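Local coordinates for protein catalase-3 (Neurospora crassa, PDB 4AJ9) that breaks down hydrogen peroxide into water and oxygen at a heme and so probably protects cells from its toxic effects, at residues T213-T218 with I278-A283; Y286-D289 with T294-L297; F328-I333 with Q346-S351; F339-L344 with P422-S427. One frame throughout, in Å; residues are numbered along the deposited sequence.

In the fold
Contact 1 is the partly buried one of the four, while contacts 2, 3 and 4 are buried, and their chemistry follows their place. Contact 3 lies against the heme, with an arginine flat between a proline and the porphyrin, and shares helix 343-360 with contact 4, whose segment 339-344 leads into it and touches the heme through Leu344; Phe339 of contact 4 also packs on Leu349 of contact 3. Contacts 1 and 4, with centres about 11 Å apart, are both salt bridges and join through Arg215 and Glu341. Contact 2 is apolar across its segments, and touches contact 1 where Ile278 meets Tyr286 and Leu297.

Contact 1: residues T213-T218 with I278-A283; sequences TFRLVT and IDEDKA
In the antiparallel β-barrel of the catalase fold, Arg215 on strand 214-217 reaches Glu280 in the loop that leaves strand 270-278, and a side-on, two-pronged salt bridge ties the two. NE of Arg215 donates to OE2 of Glu280 at 2.6 Å, with a nearly straight N-H...O angle of 168°, and uses the syn lone pair of that oxygen. The second prong runs from Arg215 NH2 to Glu280 OE1 at 2.8 Å. The guanidinium and carboxylate planes are only 15° apart, so the acid meets the arginine edge to edge, although the two chains cross at about a right angle. The arginine stays extended from CG to NE, whereas Glu280 folds back at its second torsion (chi2 -86°), which turns its carboxylate toward the strand. Ser223 shares Glu280 OE2, and Arg215 NH1 is held by Glu341 and by the carbonyl of Phe339. With a leucine in place of Arg215, Glu280 would probably be left without its charged mate, and Glu341 OE1 without one of the arginines around its carboxylate. Beyond the bridge the loop is also held by bonds of its own: Lys282 N to Asp279 O in the backbone, and Lys282 NZ to Asp281 OD1 at 3.0 Å and to the anti lone pair of Asp279 OD2 at 2.8 Å.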
# COMPACT_ATOMS: atom_id res chain seq x y z
N THR C 213 -16.63 -25.33 -18.13
CA THR C 213 -17.38 -26.39 -17.51
C THR C 213 -17.07 -26.37 -16.02
O THR C 213 -15.90 -26.34 -15.62
CB THR C 213 -16.99 -27.76 -18.09
OG1 THR C 213 -17.02 -27.69 -19.53
CG2 THR C 213 -17.95 -28.86 -17.60
N PHE C 214 -18.12 -26.34 -15.20
CA PHE C 214 -18.01 -26.51 -13.76
C PHE C 214 -18.68 -27.82 -13.40
O PHE C 214 -19.02 -28.61 -14.29
CB PHE C 214 -18.66 -25.34 -13.02
CG PHE C 214 -17.90 -24.04 -13.15
CD1 PHE C 214 -18.10 -23.22 -14.24
CD2 PHE C 214 -16.99 -23.65 -12.17
CE1 PHE C 214 -17.41 -22.03 -14.37
CE2 PHE C 214 -16.29 -22.45 -12.29
CZ PHE C 214 -16.49 -21.64 -13.39
N ARG C 215 -18.85 -28.08 -12.10
CA ARG C 215 -19.60 -29.24 -11.66
C ARG C 215 -20.72 -28.85 -10.70
O ARG C 215 -20.52 -28.03 -9.80
CB ARG C 215 -18.68 -30.25 -10.96
CG ARG C 215 -17.78 -31.03 -11.90
CD ARG C 215 -16.78 -31.91 -11.15
NE ARG C 215 -16.26 -32.95 -12.04
CZ ARG C 215 -15.01 -33.00 -12.48
NH1 ARG C 215 -14.12 -32.09 -12.10
NH2 ARG C 215 -14.64 -33.99 -13.30
N LEU C 216 -21.89 -29.44 -10.90
CA LEU C 216 -22.94 -29.39 -9.88
C LEU C 216 -22.82 -30.67 -9.09
O LEU C 216 -22.60 -31.74 -9.67
CB LEU C 216 -24.33 -29.26 -10.51
CG LEU C 216 -24.61 -27.98 -11.30
CD1 LEU C 216 -26.07 -27.95 -11.74
CD2 LEU C 216 -24.27 -26.75 -10.44
N VAL C 217 -22.94 -30.57 -7.77
CA VAL C 217 -22.74 -31.69 -6.87
C VAL C 217 -23.89 -31.77 -5.89
O VAL C 217 -24.23 -30.78 -5.24
CB VAL C 217 -21.41 -31.55 -6.10
CG1 VAL C 217 -21.14 -32.81 -5.25
CG2 VAL C 217 -20.27 -31.32 -7.08
N THR C 218 -24.53 -32.94 -5.81
CA THR C 218 -25.65 -33.12 -4.89
C THR C 218 -25.14 -33.48 -3.50
O THR C 218 -23.95 -33.77 -3.33
CB THR C 218 -26.60 -34.25 -5.36
OG1 THR C 218 -25.86 -35.47 -5.48
CG2 THR C 218 -27.22 -33.91 -6.71
N ILE C 278 -24.01 -32.23 -18.42
CA ILE C 278 -23.36 -33.35 -19.11
C ILE C 278 -22.90 -34.43 -18.12
O ILE C 278 -22.34 -34.11 -17.07
CB ILE C 278 -22.17 -32.87 -19.98
CG1 ILE C 278 -22.56 -31.69 -20.87
CG2 ILE C 278 -21.65 -34.02 -20.86
CD1 ILE C 278 -22.45 -30.33 -20.21
N ASP C 279 -23.14 -35.69 -18.45
CA ASP C 279 -22.63 -36.81 -17.66
C ASP C 279 -21.11 -36.74 -17.54
O ASP C 279 -20.42 -36.41 -18.51
CB ASP C 279 -22.98 -38.14 -18.32
CG ASP C 279 -24.48 -38.42 -18.33
OD1 ASP C 279 -25.20 -37.88 -17.45
OD2 ASP C 279 -24.92 -39.21 -19.19
N GLU C 280 -20.57 -37.07 -16.38
CA GLU C 280 -19.12 -37.05 -16.23
C GLU C 280 -18.45 -37.91 -17.29
O GLU C 280 -17.41 -37.52 -17.83
CB GLU C 280 -18.70 -37.52 -14.83
CG GLU C 280 -19.00 -36.53 -13.71
CD GLU C 280 -17.90 -35.49 -13.50
OE1 GLU C 280 -16.87 -35.48 -14.23
OE2 GLU C 280 -18.08 -34.65 -12.60
N ASP C 281 -19.03 -39.07 -17.60
CA ASP C 281 -18.38 -39.99 -18.55
C ASP C 281 -18.50 -39.52 -20.00
O ASP C 281 -17.95 -40.15 -20.90
CB ASP C 281 -18.90 -41.42 -18.41
CG ASP C 281 -20.38 -41.56 -18.75
OD1 ASP C 281 -20.96 -40.63 -19.35
OD2 ASP C 281 -20.97 -42.61 -18.43
N LYS C 282 -19.19 -38.41 -20.23
CA LYS C 282 -19.31 -37.86 -21.58
C LYS C 282 -18.48 -36.57 -21.80
O LYS C 282 -18.66 -35.85 -22.78
CB LYS C 282 -20.79 -37.67 -21.92
CG LYS C 282 -21.50 -39.02 -22.07
CD LYS C 282 -23.00 -38.93 -22.24
CE LYS C 282 -23.62 -40.33 -22.26
NZ LYS C 282 -23.53 -41.00 -20.91
N ALA C 283 -17.53 -36.33 -20.89
CA ALA C 283 -16.71 -35.11 -20.93
C ALA C 283 -16.02 -34.89 -22.28
O ALA C 283 -15.81 -33.75 -22.70
CB ALA C 283 -15.67 -35.15 -19.82

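Contact 2: residues Y286-D289 with T294-L297; sequences YGFD and TKFL
Phe288 and Lys295 run antiparallel alongside one another, the ring lying beside the root of the lysine chain. The closest approach is from Phe288 CD2 to Lys295 CB, 3.3 Å, and the aliphatic run CG, CD and CE continues beside Phe288 CB. A first torsion of 67° sets the ring between the backbone N and the carbonyl carbon of Phe288 and directs it at the facing segment. There its far end, CZ, comes within 3.4 Å of Phe296 O, and the rim meets Leu297 CA close to the ring plane. Leu297 stands at about a right angle to Phe288 and works as the link to the second aromatic residue. A first torsion of -177° turns the Leu297 side chain so that CD1 lies 3.7 Å from Tyr286 CG and 4.0 Å from Phe288 CZ, and one methyl group touches both rings. Cutting Phe288 back to alanine is likely to open a gap beside the lysine chain and take away one of the two rings that Leu297 CD1 touches. The lysine ammonium leaves this apolar patch: Lys295 NZ bonds to Thr294 OG1 at 3.1 Å, and is also held by a salt bridge to Asp292 and by the carbonyl of Asp440. Gln444 of helix 443-450 packs on both Phe288 and Lys295. The contact thus forms a small hydrophobic cluster inside the long connection between barrel strands 270-278 and 305-314, placed between the barrel and helix 443-450 of this catalase.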
# COMPACT_ATOMS: atom_id res chain seq x y z
N TYR C 286 -18.28 -35.12 -27.25
CA TYR C 286 -18.96 -34.24 -28.21
C TYR C 286 -18.08 -33.58 -29.28
O TYR C 286 -18.41 -32.51 -29.80
CB TYR C 286 -19.79 -33.20 -27.44
CG TYR C 286 -20.81 -33.87 -26.54
CD1 TYR C 286 -21.94 -34.47 -27.08
CD2 TYR C 286 -20.63 -33.93 -25.15
CE1 TYR C 286 -22.87 -35.10 -26.28
CE2 TYR C 286 -21.57 -34.56 -24.34
CZ TYR C 286 -22.69 -35.14 -24.91
OH TYR C 286 -23.64 -35.78 -24.14
N GLY C 287 -16.98 -34.24 -29.63
CA GLY C 287 -16.10 -33.76 -30.68
C GLY C 287 -15.00 -32.84 -30.18
O GLY C 287 -14.24 -32.26 -30.96
N PHE C 288 -14.92 -32.71 -28.86
CA PHE C 288 -13.90 -31.88 -28.21
C PHE C 288 -13.88 -32.22 -26.72
O PHE C 288 -14.69 -33.01 -26.26
CB PHE C 288 -14.21 -30.39 -28.40
CG PHE C 288 -15.46 -29.92 -27.68
CD1 PHE C 288 -16.71 -30.04 -28.28
CD2 PHE C 288 -15.38 -29.36 -26.42
CE1 PHE C 288 -17.85 -29.61 -27.64
CE2 PHE C 288 -16.53 -28.93 -25.76
CZ PHE C 288 -17.77 -29.06 -26.37
N ASP C 289 -12.97 -31.60 -25.98
CA ASP C 289 -12.82 -31.88 -24.56
C ASP C 289 -13.50 -30.78 -23.76
O ASP C 289 -13.17 -29.60 -23.92
CB ASP C 289 -11.32 -31.95 -24.23
CG ASP C 289 -11.04 -32.51 -22.85
OD1 ASP C 289 -11.86 -32.30 -21.93
OD2 ASP C 289 -9.99 -33.16 -22.69
N THR C 294 -11.86 -23.06 -25.02
CA THR C 294 -11.93 -22.48 -26.36
C THR C 294 -13.06 -23.11 -27.16
O THR C 294 -13.22 -22.82 -28.34
CB THR C 294 -10.60 -22.63 -27.15
OG1 THR C 294 -10.35 -24.01 -27.44
CG2 THR C 294 -9.41 -22.05 -26.35
N LYS C 295 -13.84 -23.97 -26.51
CA LYS C 295 -14.93 -24.68 -27.18
C LYS C 295 -16.24 -24.43 -26.43
O LYS C 295 -16.24 -24.31 -25.21
CB LYS C 295 -14.66 -26.19 -27.20
CG LYS C 295 -13.28 -26.61 -27.71
CD LYS C 295 -13.22 -26.65 -29.22
CE LYS C 295 -11.90 -27.23 -29.71
NZ LYS C 295 -10.72 -26.52 -29.15
N PHE C 296 -17.34 -24.34 -27.17
CA PHE C 296 -18.67 -24.38 -26.57
C PHE C 296 -19.41 -25.66 -26.95
O PHE C 296 -19.03 -26.34 -27.90
CB PHE C 296 -19.51 -23.13 -26.88
CG PHE C 296 -19.90 -22.97 -28.33
CD1 PHE C 296 -21.04 -23.59 -28.82
CD2 PHE C 296 -19.15 -22.19 -29.18
CE1 PHE C 296 -21.40 -23.45 -30.15
CE2 PHE C 296 -19.49 -22.04 -30.51
CZ PHE C 296 -20.63 -22.67 -31.00
N LEU C 297 -20.45 -26.01 -26.20
CA LEU C 297 -21.23 -27.21 -26.47
C LEU C 297 -22.47 -26.86 -27.29
O LEU C 297 -23.38 -26.20 -26.79
CB LEU C 297 -21.64 -27.88 -25.16
CG LEU C 297 -22.41 -29.19 -25.24
CD1 LEU C 297 -21.58 -30.26 -25.92
CD2 LEU C 297 -22.81 -29.65 -23.85

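Contact 3: residues F328-I333 with Q346-S351; sequences FQPGHI and QGRLYS. With HEM (protoporphyrin IX containing Fe), chain Y.
Arg348 starts beside its backbone N, with CG anti to the carbonyl carbon (chi1 -69°), runs straight through chi2 and bends at chi3 (72°), a course that lays its guanidinium flat between Pro330 and the heme. CG of Pro330 sits over one face, offset toward the rim and 3.6 Å from Arg348 NH2. The opposite face is set on the porphyrin, with heme C3B over its centre and Arg348 NH2 3.3 Å from heme C1B. The two side chains cross at about a right angle, and CG is the proline atom that touches. Next along helix 343-360, Leu349 places CD2 at 3.7 Å from Gly331 N and at 4.1 Å from Pro330 CB, so the type I turn from Gln329 to His332 rests on the helix. One water ties the same two parts together, donating to Gln329 OE1 and, at 2.8 Å, to Leu349 O. The hydrogen bonds of the guanidinium go to residues beyond these two segments: NH2 donates to Tyr352 OH and to the carbonyl of Val136, and NH1 bonds to His212. Tyr352 is probably the axial ligand of the heme iron, as in related catalases. A cationic group held flat on the porphyrin by Pro330 and donating to that phenolic oxygen would probably draw electron density from the ligand, an effect consistent with the proximal arginine of other catalases.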
# COMPACT_ATOMS: atom_id res chain seq x y z
N PHE C 328 -14.89 -9.42 -7.60
CA PHE C 328 -15.38 -10.74 -8.01
C PHE C 328 -14.26 -11.77 -7.97
O PHE C 328 -13.09 -11.41 -8.11
CB PHE C 328 -15.98 -10.70 -9.42
CG PHE C 328 -17.28 -9.95 -9.52
CD1 PHE C 328 -18.49 -10.60 -9.26
CD2 PHE C 328 -17.31 -8.62 -9.91
CE1 PHE C 328 -19.69 -9.91 -9.36
CE2 PHE C 328 -18.52 -7.94 -10.01
CZ PHE C 328 -19.70 -8.59 -9.74
N GLN C 329 -14.63 -13.03 -7.78
CA GLN C 329 -13.67 -14.14 -7.81
C GLN C 329 -14.37 -15.44 -8.23
O GLN C 329 -15.39 -15.82 -7.65
CB GLN C 329 -13.09 -14.41 -6.42
CG GLN C 329 -12.21 -13.32 -5.81
CD GLN C 329 -11.58 -13.83 -4.52
OE1 GLN C 329 -11.04 -14.93 -4.49
NE2 GLN C 329 -11.67 -13.05 -3.45
N PRO C 330 -13.80 -16.14 -9.23
CA PRO C 330 -14.35 -17.46 -9.55
C PRO C 330 -14.09 -18.42 -8.40
O PRO C 330 -14.70 -19.49 -8.35
CB PRO C 330 -13.58 -17.88 -10.81
CG PRO C 330 -12.94 -16.65 -11.31
CD PRO C 330 -12.72 -15.75 -10.15
N GLY C 331 -13.22 -18.05 -7.46
CA GLY C 331 -13.00 -18.89 -6.29
C GLY C 331 -14.10 -18.72 -5.26
O GLY C 331 -14.16 -19.42 -4.24
N HIS C 332 -14.97 -17.75 -5.49
CA HIS C 332 -16.13 -17.59 -4.62
C HIS C 332 -17.10 -18.71 -4.95
O HIS C 332 -18.01 -18.54 -5.78
CB HIS C 332 -16.78 -16.23 -4.84
CG HIS C 332 -16.10 -15.11 -4.11
ND1 HIS C 332 -16.35 -13.78 -4.40
CD2 HIS C 332 -15.21 -15.12 -3.09
CE1 HIS C 332 -15.62 -13.02 -3.59
NE2 HIS C 332 -14.93 -13.81 -2.79
N ILE C 333 -16.90 -19.86 -4.32
CA ILE C 333 -17.72 -21.04 -4.62
C ILE C 333 -18.46 -21.48 -3.38
O ILE C 333 -18.08 -21.11 -2.26
CB ILE C 333 -16.84 -22.18 -5.20
CG1 ILE C 333 -17.70 -23.27 -5.85
CG2 ILE C 333 -15.89 -22.76 -4.14
CD1 ILE C 333 -16.89 -24.20 -6.77
N GLN C 346 -8.47 -23.04 -13.68
CA GLN C 346 -7.53 -23.37 -12.61
C GLN C 346 -6.67 -22.19 -12.15
O GLN C 346 -6.54 -21.93 -10.94
CB GLN C 346 -6.65 -24.55 -13.05
CG GLN C 346 -7.43 -25.85 -13.15
CD GLN C 346 -7.62 -26.52 -11.78
OE1 GLN C 346 -6.67 -26.69 -11.03
NE2 GLN C 346 -8.86 -26.90 -11.47
N GLY C 347 -6.07 -21.47 -13.09
CA GLY C 347 -5.23 -20.34 -12.76
C GLY C 347 -6.00 -19.09 -12.35
O GLY C 347 -5.49 -18.26 -11.59
N ARG C 348 -7.23 -18.96 -12.84
CA ARG C 348 -8.08 -17.84 -12.43
C ARG C 348 -8.27 -17.83 -10.92
O ARG C 348 -8.28 -16.77 -10.30
CB ARG C 348 -9.44 -17.90 -13.13
CG ARG C 348 -9.38 -17.62 -14.63
CD ARG C 348 -10.75 -17.66 -15.26
NE ARG C 348 -11.57 -16.51 -14.90
CZ ARG C 348 -12.90 -16.50 -14.96
NH1 ARG C 348 -13.57 -17.58 -15.37
NH2 ARG C 348 -13.56 -15.40 -14.62
N LEU C 349 -8.42 -19.01 -10.33
CA LEU C 349 -8.71 -19.11 -8.89
C LEU C 349 -7.64 -18.39 -8.10
O LEU C 349 -7.92 -17.67 -7.12
CB LEU C 349 -8.78 -20.58 -8.46
CG LEU C 349 -9.83 -21.40 -9.21
CD1 LEU C 349 -9.91 -22.86 -8.70
CD2 LEU C 349 -11.19 -20.70 -9.14
N TYR C 350 -6.40 -18.57 -8.53
CA TYR C 350 -5.27 -17.89 -7.89
C TYR C 350 -5.27 -16.37 -8.13
O TYR C 350 -5.17 -15.57 -7.18
CB TYR C 350 -3.95 -18.49 -8.38
CG TYR C 350 -2.77 -17.61 -8.05
CD1 TYR C 350 -2.17 -17.66 -6.80
CD2 TYR C 350 -2.28 -16.70 -8.98
CE1 TYR C 350 -1.09 -16.83 -6.48
CE2 TYR C 350 -1.19 -15.86 -8.66
CZ TYR C 350 -0.61 -15.94 -7.42
OH TYR C 350 0.45 -15.12 -7.10
N SER C 351 -5.38 -16.00 -9.40
CA SER C 351 -5.24 -14.61 -9.86
C SER C 351 -6.25 -13.60 -9.27
O SER C 351 -5.89 -12.47 -8.97
CB SER C 351 -5.30 -14.58 -11.40
OG SER C 351 -5.27 -13.26 -11.91
CHA HEM Y . -11.50 -9.53 -14.27
CHB HEM Y . -14.06 -12.69 -16.95
CHC HEM Y . -10.00 -15.20 -17.78
CHD HEM Y . -7.69 -12.57 -14.42
C1A HEM Y . -12.54 -10.13 -14.95
C2A HEM Y . -13.92 -9.64 -15.04
C3A HEM Y . -14.61 -10.51 -15.79
C4A HEM Y . -13.72 -11.58 -16.19
CMA HEM Y . -16.11 -10.43 -16.18
CAA HEM Y . -14.45 -8.32 -14.41
CBA HEM Y . -15.18 -8.57 -13.10
CGA HEM Y . -15.75 -7.26 -12.62
O1A HEM Y . -15.23 -6.71 -11.62
O2A HEM Y . -16.72 -6.76 -13.24
C1B HEM Y . -13.19 -13.68 -17.36
C2B HEM Y . -13.56 -14.89 -18.06
C3B HEM Y . -12.43 -15.58 -18.32
C4B HEM Y . -11.33 -14.84 -17.75
CMB HEM Y . -15.02 -15.24 -18.44
CAB HEM Y . -12.26 -16.96 -19.01
CBB HEM Y . -13.26 -17.85 -19.01
C1C HEM Y . -9.06 -14.75 -16.88
C2C HEM Y . -7.79 -15.41 -16.57
C3C HEM Y . -7.17 -14.66 -15.66
C4C HEM Y . -8.02 -13.54 -15.33
CMC HEM Y . -7.27 -16.70 -17.22
CAC HEM Y . -5.82 -14.92 -14.96
CBC HEM Y . -5.45 -16.17 -14.72
C1D HEM Y . -8.47 -11.51 -14.08
C2D HEM Y . -8.09 -10.50 -13.13
C3D HEM Y . -9.28 -9.55 -13.08
C4D HEM Y . -10.26 -10.09 -14.00
CMD HEM Y . -6.76 -10.43 -12.34
CAD HEM Y . -9.41 -8.29 -12.21
CBD HEM Y . -10.20 -8.70 -10.96
CGD HEM Y . -10.26 -7.54 -10.01
O1D HEM Y . -11.18 -7.53 -9.15
O2D HEM Y . -9.42 -6.61 -10.13
NA HEM Y . -12.47 -11.31 -15.66
NB HEM Y . -11.83 -13.69 -17.19
NC HEM Y . -9.16 -13.62 -16.10
ND HEM Y . -9.74 -11.24 -14.57
FE HEM Y . -10.86 -12.52 -15.81
O HOH W 1 -10.47 -16.74 -6.51

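Contact 4: residues F339-L344 with P422-S427; sequences FTEDPL and PGRTAS. With HEM (protoporphyrin IX containing Fe), chain Y.
Glu341 and Arg424 reach for each other head-on from their two segments, each with a bend. Glu341 folds at chi2 (80°), while Arg424 turns at chi3 (66°), which presents its NE and NH2 edge to a single oxygen. Arg424 NE donates to Glu341 OE2 at 3.0 Å, and NH2 reaches the same atom at 3.0 Å in a bond that is weak. The planes of the two groups are perpendicular, and NE approaches OE2 from above the carboxylate plane, 43° out of it. Phe339 O lies over one face of the guanidinium, offset toward the rim, 3.6 Å from Arg424 NH1. Two waters donate to OE2 and on to Thr425 O, one of the latter bonds weak. Strand 425-427, which follows Arg424, pairs antiparallel with a strand of the fourth subunit, so the bridge sits where the tetramer's sheet crosses an interface; Arg424 was modelled in two conformers, and the one described also pairs with Asp338 and with Glu43 of the third subunit. Next in the chain after Glu341, Asp342 N-caps helix 343-360, its OD1 accepting from Leu344 N at 2.7 Å. Leu344 puts CD1 at 3.4 Å from heme CMC.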
# COMPACT_ATOMS: atom_id res chain seq x y z
N PHE C 339 -15.13 -27.14 -9.07
CA PHE C 339 -14.32 -26.76 -10.22
C PHE C 339 -14.11 -27.95 -11.14
O PHE C 339 -14.40 -29.08 -10.78
CB PHE C 339 -12.95 -26.25 -9.76
CG PHE C 339 -13.03 -25.15 -8.74
CD1 PHE C 339 -13.54 -23.91 -9.09
CD2 PHE C 339 -12.60 -25.37 -7.44
CE1 PHE C 339 -13.62 -22.90 -8.14
CE2 PHE C 339 -12.69 -24.35 -6.49
CZ PHE C 339 -13.20 -23.12 -6.84
N THR C 340 -13.62 -27.67 -12.35
CA THR C 340 -13.06 -28.73 -13.17
C THR C 340 -11.61 -28.43 -13.46
O THR C 340 -11.09 -27.34 -13.15
CB THR C 340 -13.78 -28.92 -14.51
OG1 THR C 340 -13.58 -27.77 -15.33
CG2 THR C 340 -15.29 -29.18 -14.30
N GLU C 341 -10.97 -29.40 -14.10
CA GLU C 341 -9.56 -29.35 -14.41
C GLU C 341 -9.27 -28.53 -15.67
O GLU C 341 -8.27 -28.76 -16.35
CB GLU C 341 -9.03 -30.78 -14.57
CG GLU C 341 -8.98 -31.57 -13.27
CD GLU C 341 -10.33 -32.15 -12.85
OE1 GLU C 341 -11.36 -31.86 -13.50
OE2 GLU C 341 -10.37 -32.91 -11.87
N ASP C 342 -10.14 -27.57 -15.97
CA ASP C 342 -9.95 -26.64 -17.07
C ASP C 342 -8.75 -25.77 -16.68
O ASP C 342 -8.82 -25.02 -15.71
CB ASP C 342 -11.23 -25.82 -17.21
CG ASP C 342 -11.12 -24.64 -18.15
OD1 ASP C 342 -10.05 -23.98 -18.23
OD2 ASP C 342 -12.14 -24.36 -18.80
N PRO C 343 -7.63 -25.91 -17.40
CA PRO C 343 -6.39 -25.22 -16.99
C PRO C 343 -6.51 -23.69 -17.01
O PRO C 343 -5.68 -23.00 -16.43
CB PRO C 343 -5.37 -25.67 -18.05
CG PRO C 343 -5.92 -26.96 -18.59
CD PRO C 343 -7.41 -26.78 -18.57
N LEU C 344 -7.54 -23.17 -17.66
CA LEU C 344 -7.72 -21.72 -17.66
C LEU C 344 -8.42 -21.33 -16.37
O LEU C 344 -8.00 -20.42 -15.67
CB LEU C 344 -8.51 -21.28 -18.89
CG LEU C 344 -8.66 -19.77 -19.08
CD1 LEU C 344 -7.34 -19.15 -19.51
CD2 LEU C 344 -9.77 -19.51 -20.10
N PRO C 422 -16.37 -35.94 -4.52
CA PRO C 422 -15.67 -37.10 -3.97
C PRO C 422 -15.09 -38.06 -5.03
O PRO C 422 -14.09 -38.73 -4.77
CB PRO C 422 -16.74 -37.80 -3.11
CG PRO C 422 -18.04 -37.20 -3.49
CD PRO C 422 -17.76 -35.83 -4.04
N GLY C 423 -15.69 -38.11 -6.21
CA GLY C 423 -15.19 -39.02 -7.22
C GLY C 423 -13.93 -38.60 -7.97
O GLY C 423 -13.34 -39.41 -8.70
N ARG C 424 -13.52 -37.35 -7.80
CA ARG C 424 -12.40 -36.82 -8.58
C ARG C 424 -11.08 -37.48 -8.25
O ARG C 424 -10.75 -37.70 -7.08
CB ARG C 424 -12.31 -35.30 -8.43
CG ARG C 424 -13.46 -34.57 -9.13
CD ARG C 424 -13.38 -33.07 -8.90
NE ARG C 424 -12.21 -32.46 -9.53
CZ ARG C 424 -11.75 -31.26 -9.19
NH1 ARG C 424 -12.37 -30.57 -8.24
NH2 ARG C 424 -10.68 -30.74 -9.79
N THR C 425 -10.32 -37.80 -9.29
CA THR C 425 -9.03 -38.46 -9.14
C THR C 425 -7.96 -37.78 -9.98
O THR C 425 -8.27 -37.10 -10.96
CB THR C 425 -9.09 -39.92 -9.61
OG1 THR C 425 -9.39 -39.94 -11.01
CG2 THR C 425 -10.17 -40.67 -8.84
N ALA C 426 -6.70 -37.98 -9.60
CA ALA C 426 -5.57 -37.55 -10.40
C ALA C 426 -4.83 -38.78 -10.91
O ALA C 426 -4.64 -39.75 -10.17
CB ALA C 426 -4.63 -36.67 -9.60
N SER C 427 -4.42 -38.74 -12.17
CA SER C 427 -3.70 -39.87 -12.75
C SER C 427 -2.61 -39.44 -13.72
O SER C 427 -2.84 -38.65 -14.63
CB SER C 427 -4.67 -40.83 -13.44
OG SER C 427 -4.01 -42.04 -13.75
CHA HEM Y . -11.50 -9.53 -14.27
CHB HEM Y . -14.06 -12.69 -16.95
CHC HEM Y . -10.00 -15.20 -17.78
CHD HEM Y . -7.69 -12.57 -14.42
C1A HEM Y . -12.54 -10.13 -14.95
C2A HEM Y . -13.92 -9.64 -15.04
C3A HEM Y . -14.61 -10.51 -15.79
C4A HEM Y . -13.72 -11.58 -16.19
CMA HEM Y . -16.11 -10.43 -16.18
CAA HEM Y . -14.45 -8.32 -14.41
CBA HEM Y . -15.18 -8.57 -13.10
CGA HEM Y . -15.75 -7.26 -12.62
O1A HEM Y . -15.23 -6.71 -11.62
O2A HEM Y . -16.72 -6.76 -13.24
C1B HEM Y . -13.19 -13.68 -17.36
C2B HEM Y . -13.56 -14.89 -18.06
C3B HEM Y . -12.43 -15.58 -18.32
C4B HEM Y . -11.33 -14.84 -17.75
CMB HEM Y . -15.02 -15.24 -18.44
CAB HEM Y . -12.26 -16.96 -19.01
CBB HEM Y . -13.26 -17.85 -19.01
C1C HEM Y . -9.06 -14.75 -16.88
C2C HEM Y . -7.79 -15.41 -16.57
C3C HEM Y . -7.17 -14.66 -15.66
C4C HEM Y . -8.02 -13.54 -15.33
CMC HEM Y . -7.27 -16.70 -17.22
CAC HEM Y . -5.82 -14.92 -14.96
CBC HEM Y . -5.45 -16.17 -14.72
C1D HEM Y . -8.47 -11.51 -14.08
C2D HEM Y . -8.09 -10.50 -13.13
C3D HEM Y . -9.28 -9.55 -13.08
C4D HEM Y . -10.26 -10.09 -14.00
CMD HEM Y . -6.76 -10.43 -12.34
CAD HEM Y . -9.41 -8.29 -12.21
CBD HEM Y . -10.20 -8.70 -10.96
CGD HEM Y . -10.26 -7.54 -10.01
O1D HEM Y . -11.18 -7.53 -9.15
O2D HEM Y . -9.42 -6.61 -10.13
NA HEM Y . -12.47 -11.31 -15.66
NB HEM Y . -11.83 -13.69 -17.19
NC HEM Y . -9.16 -13.62 -16.10
ND HEM Y . -9.74 -11.24 -14.57
FE HEM Y . -10.86 -12.52 -15.81
O HOH W 2 -11.17 -35.67 -11.77
O HOH W 3 -7.85 -34.37 -11.54